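Local atomic coordinates of anastral spindle 2, SAS 4 (Drosophila melanogaster, PDB entry 4BY2), a protein that joins the TCP domain of Sas-4 to the proline-rich motif of Ana2 that it binds in centriole assembly; Sas-4 probably acts as a tubulin-binding adaptor. Residues 111-115 and 126-130; 155-161 and 173-177. One frame throughout, in Å; residues are numbered along the deposited sequence.

In the fold
The modelled chain starts in the fused Ana2 peptide, and both contacts lie in the Sas-4 part, the TCP domain. There the antiparallel strands follow one another across the extended beta structure in chain order. Contact 1 comes first: 111-115 and 126-130 pair strands 113-118 and 123-128 of one hairpin, with ten residues between the segments. Contact 2 follows in series, where 155-161 and 173-177 close the hairpin of strands 160-163 and 170-175. The two loops neither nest nor cross. Their centres are 25 Å apart and their nearest atoms about 16 Å, with strands 133-136, 142-145 and 151-154 coming between. Each contact lies at the open end of its hairpin.

Contact 1: residues 111-115 and 126-130; sequences EGTVK and TSYLD
Val114 and Ser127 form an antiparallel hydrogen-bonded pair, and the axes of strands 113-115 and 126-128 run at 167° to each other. This is the open end of a beta hairpin in the Sas-4 TCP domain, part of its extended antiparallel beta structure. Ser127 N donates to Val114 O at 2.8 Å, and Val114 N donates back to Ser127 O at 3.2 Å. Gly112 and Thr113 both face Asn108 of the neighbouring strand 104-108, a G1 beta bulge. Gly112 has the positive phi of that motif, 61°.

Thr113, Lys115, Thr126 and Tyr128 share one face. Thr113 and Tyr128 lie side by side and point the same way. The methyl CG2 of Thr113 meets the Tyr128 ring obliquely, with CD2 of the ring 3.6 Å away. Thr113 OG1 sits between its backbone N and carbonyl carbon (chi1 54°) and makes a weak hydrogen bond to Asn108 OD1. Lys115 runs alongside Thr126. Its extended chain touches both branches there, with Lys115 CG 3.7 Å from Thr126 OG1 and 3.8 Å from Thr126 CG2. On the other face Val114 CB and Ser127 CB are 4.0 Å apart.

Two waters bridge the segments. One donates to Glu111 O, accepts from Leu129 N, and lies in the plane of the Tyr128 ring at its edge. The other gives Val114 O a second bond besides that from Ser127 N, and it also hydrogen-bonds Ser127 OG at 2.7 Å.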
ATOM      1  N   GLU A 111       0.833  11.694 -12.776  1.00 52.41           N
ATOM      2  CA  GLU A 111       0.149  11.482 -11.498  1.00 52.06           C
ATOM      3  C   GLU A 111       1.136  11.251 -10.336  1.00 55.21           C
ATOM      4  O   GLU A 111       0.716  11.232  -9.179  1.00 54.81           O
ATOM      5  CB  GLU A 111      -0.865  10.322 -11.600  1.00 53.51           C
ATOM      6  CG  GLU A 111      -1.943  10.509 -12.660  1.00 64.57           C
ATOM      7  CD  GLU A 111      -1.670   9.850 -14.002  1.00 94.87           C
ATOM      8  OE1 GLU A 111      -0.593  10.098 -14.591  1.00 91.43           O
ATOM      9  OE2 GLU A 111      -2.560   9.115 -14.485  1.00 95.47           O
ATOM     10  N   GLY A 112       2.425  11.088 -10.659  1.00 51.50           N
ATOM     11  CA  GLY A 112       3.496  10.835  -9.695  1.00 51.21           C
ATOM     12  C   GLY A 112       3.286   9.550  -8.913  1.00 54.82           C
ATOM     13  O   GLY A 112       3.491   9.523  -7.698  1.00 54.60           O
ATOM     14  N   THR A 113       2.830   8.486  -9.601  1.00 50.94           N
ATOM     15  CA  THR A 113       2.518   7.205  -8.968  1.00 50.57           C
ATOM     16  C   THR A 113       3.223   6.003  -9.581  1.00 53.86           C
ATOM     17  O   THR A 113       3.411   5.926 -10.796  1.00 53.21           O
ATOM     18  CB  THR A 113       0.995   6.958  -8.921  1.00 59.39           C
ATOM     19  OG1 THR A 113       0.439   7.091 -10.230  1.00 59.29           O
ATOM     20  CG2 THR A 113       0.272   7.881  -7.955  1.00 58.85           C
ATOM     21  N   VAL A 114       3.584   5.048  -8.718  1.00 50.18           N
ATOM     22  CA  VAL A 114       4.189   3.774  -9.091  1.00 49.68           C
ATOM     23  C   VAL A 114       3.233   2.701  -8.545  1.00 53.07           C
ATOM     24  O   VAL A 114       3.090   2.560  -7.330  1.00 52.70           O
ATOM     25  CB  VAL A 114       5.650   3.604  -8.578  1.00 53.58           C
ATOM     26  CG1 VAL A 114       6.246   2.275  -9.039  1.00 53.61           C
ATOM     27  CG2 VAL A 114       6.541   4.764  -9.022  1.00 53.30           C
ATOM     28  N   LYS A 115       2.517   2.016  -9.443  1.00 49.11           N
ATOM     29  CA  LYS A 115       1.572   0.957  -9.082  1.00 48.55           C
ATOM     30  C   LYS A 115       2.191  -0.401  -9.399  1.00 51.15           C
ATOM     31  O   LYS A 115       2.805  -0.555 -10.451  1.00 50.80           O
ATOM     32  CB  LYS A 115       0.234   1.122  -9.824  1.00 50.94           C
ATOM     33  CG  LYS A 115      -0.618   2.274  -9.316  1.00 64.88           C
ATOM     34  CD  LYS A 115      -2.014   2.249  -9.923  1.00 75.43           C
ATOM     35  CE  LYS A 115      -2.907   3.317  -9.341  1.00 85.91           C
ATOM     36  NZ  LYS A 115      -4.234   3.351 -10.012  1.00 94.28           N
ATOM     37  N   THR A 126       0.542   0.794  -4.318  1.00 46.66           N
ATOM     38  CA  THR A 126       0.645   2.128  -4.907  1.00 46.69           C
ATOM     39  C   THR A 126       1.580   3.023  -4.105  1.00 51.16           C
ATOM     40  O   THR A 126       1.403   3.178  -2.900  1.00 50.54           O
ATOM     41  CB  THR A 126      -0.745   2.751  -5.124  1.00 55.82           C
ATOM     42  OG1 THR A 126      -1.607   1.788  -5.732  1.00 58.46           O
ATOM     43  CG2 THR A 126      -0.697   4.007  -5.991  1.00 53.51           C
ATOM     44  N   SER A 127       2.581   3.596  -4.783  1.00 48.81           N
ATOM     45  CA  SER A 127       3.538   4.537  -4.208  1.00 49.26           C
ATOM     46  C   SER A 127       3.159   5.938  -4.690  1.00 54.26           C
ATOM     47  O   SER A 127       2.755   6.105  -5.843  1.00 53.91           O
ATOM     48  CB  SER A 127       4.961   4.204  -4.646  1.00 53.15           C
ATOM     49  OG  SER A 127       5.408   2.969  -4.114  1.00 63.49           O
ATOM     50  N   TYR A 128       3.272   6.935  -3.805  1.00 51.21           N
ATOM     51  CA  TYR A 128       2.956   8.327  -4.109  1.00 51.25           C
ATOM     52  C   TYR A 128       4.197   9.203  -3.924  1.00 58.07           C
ATOM     53  O   TYR A 128       5.123   8.818  -3.205  1.00 57.41           O
ATOM     54  CB  TYR A 128       1.778   8.825  -3.248  1.00 51.42           C
ATOM     55  CG  TYR A 128       0.477   8.096  -3.513  1.00 51.71           C
ATOM     56  CD1 TYR A 128       0.137   6.953  -2.794  1.00 52.26           C
ATOM     57  CD2 TYR A 128      -0.422   8.557  -4.468  1.00 53.20           C
ATOM     58  CE1 TYR A 128      -1.052   6.270  -3.042  1.00 53.12           C
ATOM     59  CE2 TYR A 128      -1.617   7.884  -4.724  1.00 53.39           C
ATOM     60  CZ  TYR A 128      -1.931   6.743  -4.003  1.00 60.50           C
ATOM     61  OH  TYR A 128      -3.105   6.069  -4.248  1.00 61.94           O
ATOM     62  N   LEU A 129       4.212  10.370  -4.587  1.00 57.16           N
ATOM     63  CA  LEU A 129       5.303  11.349  -4.556  1.00 58.14           C
ATOM     64  C   LEU A 129       5.647  11.828  -3.132  1.00 63.00           C
ATOM     65  O   LEU A 129       6.826  12.006  -2.823  1.00 63.09           O
ATOM     66  CB  LEU A 129       4.933  12.542  -5.449  1.00 58.62           C
ATOM     67  CG  LEU A 129       6.095  13.334  -6.038  1.00 64.19           C
ATOM     68  CD1 LEU A 129       5.893  13.568  -7.524  1.00 64.48           C
ATOM     69  CD2 LEU A 129       6.285  14.659  -5.304  1.00 67.44           C
ATOM     70  N   ASP A 130       4.622  12.008  -2.269  1.00 59.63           N
ATOM     71  CA  ASP A 130       4.763  12.483  -0.883  1.00 59.27           C
ATOM     72  C   ASP A 130       5.356  11.448   0.095  1.00 62.33           C
ATOM     73  O   ASP A 130       5.691  11.805   1.229  1.00 62.44           O
ATOM     74  CB  ASP A 130       3.417  13.028  -0.356  1.00 61.20           C
ATOM     75  CG  ASP A 130       2.289  12.020  -0.180  1.00 71.13           C
ATOM     76  OD1 ASP A 130       2.401  10.893  -0.717  1.00 71.54           O
ATOM     77  OD2 ASP A 130       1.284  12.366   0.475  1.00 77.02           O
TER
HETATM   78  O   HOH W   1       1.526  11.159  -6.257  1.00 50.94           O
HETATM   79  O   HOH W   2       4.800   1.015  -5.906  1.00 38.95           O

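Contact 2: residues 155-161 and 173-177; sequences FPNNSIK and EWRYA
Trp174 lays its indole against Lys161, whose aliphatic chain passes over one ring face. Lys161 CB is 3.9 Å from the centroid of the six-membered ring and almost on its normal, a CH-pi contact. Lys161 CG lies over the same face nearer the rim. With CG anti to the backbone N (chi1 -173°) and the rest of the chain extended, Lys161 carries its amine beyond the indole. There NZ makes a weak hydrogen bond to Val24 O of the fused Ana2 part. The opposite indole face has Tyr176 OH 3.7 Å above its plane, offset toward the rim.

Phe155 meets the far end of the same indole. The planes of the Phe155 ring and the six-membered ring of Trp174 are nearly parallel, at 15°, but slid so far that the rings barely overlap. The touch is Phe155 CE2 to Trp174 CH2, 3.6 Å. Ser159 CB comes to the indole edge, near its plane, and Ser159 OG lies 3.5 Å from Tyr176 CD2.

This cluster lies at the open end of a beta hairpin in the Sas-4 TCP domain, where a type I turn from Phe155 to Asn158 leads into the first strand. Ile160 and Arg175 form an antiparallel hydrogen-bonded pair of this hairpin, and their side chains take the side away from Trp174. Ile160 N donates to Arg175 O at 2.8 Å. Arg175 N returns a bond to Ile160 O. Past the strands, Asn158 CB and Ala177 CB touch at 4.0 Å. Asn157 OD1 accepts weak bonds from Ser159 N and Ser159 OG.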
ATOM      1  N   PHE A 155      -8.907  -2.910   8.129  1.00 64.68           N
ATOM      2  CA  PHE A 155      -9.367  -4.302   8.131  1.00 64.46           C
ATOM      3  C   PHE A 155     -10.693  -4.506   7.365  1.00 70.33           C
ATOM      4  O   PHE A 155     -11.456  -3.542   7.234  1.00 70.06           O
ATOM      5  CB  PHE A 155      -9.455  -4.826   9.578  1.00 65.73           C
ATOM      6  CG  PHE A 155      -8.110  -4.993  10.246  1.00 66.68           C
ATOM      7  CD1 PHE A 155      -7.364  -6.153  10.068  1.00 69.20           C
ATOM      8  CD2 PHE A 155      -7.582  -3.986  11.044  1.00 68.29           C
ATOM      9  CE1 PHE A 155      -6.112  -6.301  10.673  1.00 69.85           C
ATOM     10  CE2 PHE A 155      -6.331  -4.136  11.651  1.00 70.87           C
ATOM     11  CZ  PHE A 155      -5.606  -5.292  11.463  1.00 68.85           C
ATOM     12  N   PRO A 156     -11.000  -5.737   6.859  1.00 68.35           N
ATOM     13  CA  PRO A 156     -12.266  -5.941   6.117  1.00 68.59           C
ATOM     14  C   PRO A 156     -13.556  -5.708   6.914  1.00 73.87           C
ATOM     15  O   PRO A 156     -14.606  -5.490   6.307  1.00 73.63           O
ATOM     16  CB  PRO A 156     -12.162  -7.390   5.624  1.00 70.20           C
ATOM     17  CG  PRO A 156     -10.711  -7.727   5.699  1.00 74.51           C
ATOM     18  CD  PRO A 156     -10.208  -6.983   6.891  1.00 70.04           C
ATOM     19  N   ASN A 157     -13.479  -5.735   8.263  1.00 71.31           N
ATOM     20  CA  ASN A 157     -14.615  -5.497   9.161  1.00 71.36           C
ATOM     21  C   ASN A 157     -14.793  -3.997   9.501  1.00 75.87           C
ATOM     22  O   ASN A 157     -15.434  -3.654  10.500  1.00 75.91           O
ATOM     23  CB  ASN A 157     -14.505  -6.372  10.429  1.00 72.09           C
ATOM     24  CG  ASN A 157     -13.238  -6.213  11.246  1.00 94.84           C
ATOM     25  OD1 ASN A 157     -12.444  -5.282  11.070  1.00 87.80           O
ATOM     26  ND2 ASN A 157     -13.028  -7.128  12.180  1.00 87.67           N
ATOM     27  N   ASN A 158     -14.221  -3.113   8.649  1.00 72.40           N
ATOM     28  CA  ASN A 158     -14.242  -1.644   8.718  1.00 72.14           C
ATOM     29  C   ASN A 158     -13.517  -1.055   9.953  1.00 75.58           C
ATOM     30  O   ASN A 158     -13.625   0.150  10.200  1.00 75.30           O
ATOM     31  CB  ASN A 158     -15.668  -1.090   8.586  1.00 73.23           C
ATOM     32  CG  ASN A 158     -16.285  -1.374   7.241  1.00 98.54           C
ATOM     33  OD1 ASN A 158     -15.972  -0.726   6.236  1.00 93.92           O
ATOM     34  ND2 ASN A 158     -17.164  -2.364   7.190  1.00 90.64           N
ATOM     35  N   SER A 159     -12.734  -1.880  10.681  1.00 71.68           N
ATOM     36  CA  SER A 159     -11.948  -1.437  11.838  1.00 71.21           C
ATOM     37  C   SER A 159     -10.594  -0.913  11.362  1.00 74.15           C
ATOM     38  O   SER A 159      -9.975  -1.522  10.485  1.00 74.00           O
ATOM     39  CB  SER A 159     -11.746  -2.578  12.832  1.00 74.90           C
ATOM     40  OG  SER A 159     -12.985  -3.046  13.338  1.00 84.80           O
ATOM     41  N   ILE A 160     -10.143   0.218  11.925  1.00 69.77           N
ATOM     42  CA  ILE A 160      -8.875   0.849  11.550  1.00 69.19           C
ATOM     43  C   ILE A 160      -7.873   0.810  12.709  1.00 73.50           C
ATOM     44  O   ILE A 160      -8.202   1.237  13.814  1.00 73.24           O
ATOM     45  CB  ILE A 160      -9.083   2.290  10.979  1.00 71.92           C
ATOM     46  CG1 ILE A 160     -10.112   2.306   9.821  1.00 72.20           C
ATOM     47  CG2 ILE A 160      -7.756   2.917  10.532  1.00 72.12           C
ATOM     48  CD1 ILE A 160     -10.913   3.600   9.681  1.00 78.47           C
ATOM     49  N   LYS A 161      -6.653   0.305  12.446  1.00 70.55           N
ATOM     50  CA  LYS A 161      -5.566   0.232  13.420  1.00 70.72           C
ATOM     51  C   LYS A 161      -4.509   1.282  13.051  1.00 76.09           C
ATOM     52  O   LYS A 161      -3.951   1.234  11.954  1.00 75.76           O
ATOM     53  CB  LYS A 161      -4.963  -1.186  13.453  1.00 72.95           C
ATOM     54  CG  LYS A 161      -3.938  -1.431  14.559  1.00 83.15           C
ATOM     55  CD  LYS A 161      -3.264  -2.787  14.383  1.00 91.92           C
ATOM     56  CE  LYS A 161      -2.194  -3.037  15.414  1.00102.77           C
ATOM     57  NZ  LYS A 161      -1.530  -4.349  15.206  1.00112.94           N
ATOM     58  N   GLU A 173      -3.780   2.679  18.365  1.00 79.36           N
ATOM     59  CA  GLU A 173      -5.101   3.306  18.353  1.00 78.54           C
ATOM     60  C   GLU A 173      -6.044   2.546  17.442  1.00 80.68           C
ATOM     61  O   GLU A 173      -5.633   2.075  16.381  1.00 80.16           O
ATOM     62  CB  GLU A 173      -5.026   4.780  17.955  1.00 80.00           C
ATOM     63  CG  GLU A 173      -4.771   5.703  19.131  1.00 92.58           C
ATOM     64  CD  GLU A 173      -4.736   7.176  18.777  1.00119.25           C
ATOM     65  OE1 GLU A 173      -3.841   7.584  18.001  1.00117.06           O
ATOM     66  OE2 GLU A 173      -5.597   7.927  19.289  1.00115.82           O
ATOM     67  N   TRP A 174      -7.308   2.416  17.865  1.00 76.00           N
ATOM     68  CA  TRP A 174      -8.332   1.684  17.134  1.00 75.25           C
ATOM     69  C   TRP A 174      -9.587   2.506  16.895  1.00 78.96           C
ATOM     70  O   TRP A 174     -10.059   3.187  17.801  1.00 78.38           O
ATOM     71  CB  TRP A 174      -8.685   0.395  17.883  1.00 73.70           C
ATOM     72  CG  TRP A 174      -7.683  -0.705  17.712  1.00 74.45           C
ATOM     73  CD1 TRP A 174      -6.579  -0.940  18.479  1.00 77.30           C
ATOM     74  CD2 TRP A 174      -7.720  -1.749  16.730  1.00 74.15           C
ATOM     75  NE1 TRP A 174      -5.924  -2.065  18.032  1.00 76.65           N
ATOM     76  CE2 TRP A 174      -6.605  -2.583  16.961  1.00 77.99           C
ATOM     77  CE3 TRP A 174      -8.593  -2.063  15.673  1.00 75.25           C
ATOM     78  CZ2 TRP A 174      -6.341  -3.712  16.177  1.00 77.24           C
ATOM     79  CZ3 TRP A 174      -8.329  -3.178  14.896  1.00 76.62           C
ATOM     80  CH2 TRP A 174      -7.213  -3.987  15.148  1.00 77.26           C
ATOM     81  N   ARG A 175     -10.135   2.423  15.672  1.00 75.72           N
ATOM     82  CA  ARG A 175     -11.366   3.103  15.274  1.00 75.74           C
ATOM     83  C   ARG A 175     -12.296   2.071  14.639  1.00 80.11           C
ATOM     84  O   ARG A 175     -12.018   1.578  13.546  1.00 79.83           O
ATOM     85  CB  ARG A 175     -11.083   4.284  14.327  1.00 76.46           C
ATOM     86  CG  ARG A 175     -10.426   5.475  15.014  1.00 88.19           C
ATOM     87  CD  ARG A 175     -10.568   6.755  14.210  1.00 99.12           C
ATOM     88  NE  ARG A 175      -9.891   7.882  14.854  1.00107.03           N
ATOM     89  CZ  ARG A 175     -10.455   8.698  15.741  1.00120.36           C
ATOM     90  NH1 ARG A 175     -11.720   8.522  16.106  1.00106.88           N
ATOM     91  NH2 ARG A 175      -9.758   9.692  16.274  1.00106.80           N
ATOM     92  N   TYR A 176     -13.371   1.710  15.358  1.00 77.01           N
ATOM     93  CA  TYR A 176     -14.344   0.698  14.937  1.00 76.93           C
ATOM     94  C   TYR A 176     -15.472   1.264  14.068  1.00 81.73           C
ATOM     95  O   TYR A 176     -15.650   2.485  14.007  1.00 81.28           O
ATOM     96  CB  TYR A 176     -14.891  -0.066  16.159  1.00 77.93           C
ATOM     97  CG  TYR A 176     -13.817  -0.783  16.950  1.00 79.52           C
ATOM     98  CD1 TYR A 176     -13.150  -0.148  17.994  1.00 80.14           C
ATOM     99  CD2 TYR A 176     -13.462  -2.095  16.652  1.00 81.50           C
ATOM    100  CE1 TYR A 176     -12.146  -0.796  18.713  1.00 80.92           C
ATOM    101  CE2 TYR A 176     -12.464  -2.756  17.368  1.00 82.13           C
ATOM    102  CZ  TYR A 176     -11.809  -2.101  18.399  1.00 88.21           C
ATOM    103  OH  TYR A 176     -10.826  -2.746  19.110  1.00 89.25           O
ATOM    104  N   ALA A 177     -16.219   0.365  13.385  1.00 79.10           N
ATOM    105  CA  ALA A 177     -17.331   0.685  12.480  1.00 79.28           C
ATOM    106  C   ALA A 177     -18.462   1.490  13.138  1.00 83.72           C
ATOM    107  O   ALA A 177     -19.035   2.371  12.491  1.00 83.58           O
ATOM    108  CB  ALA A 177     -17.882  -0.589  11.860  1.00 80.08           C
TER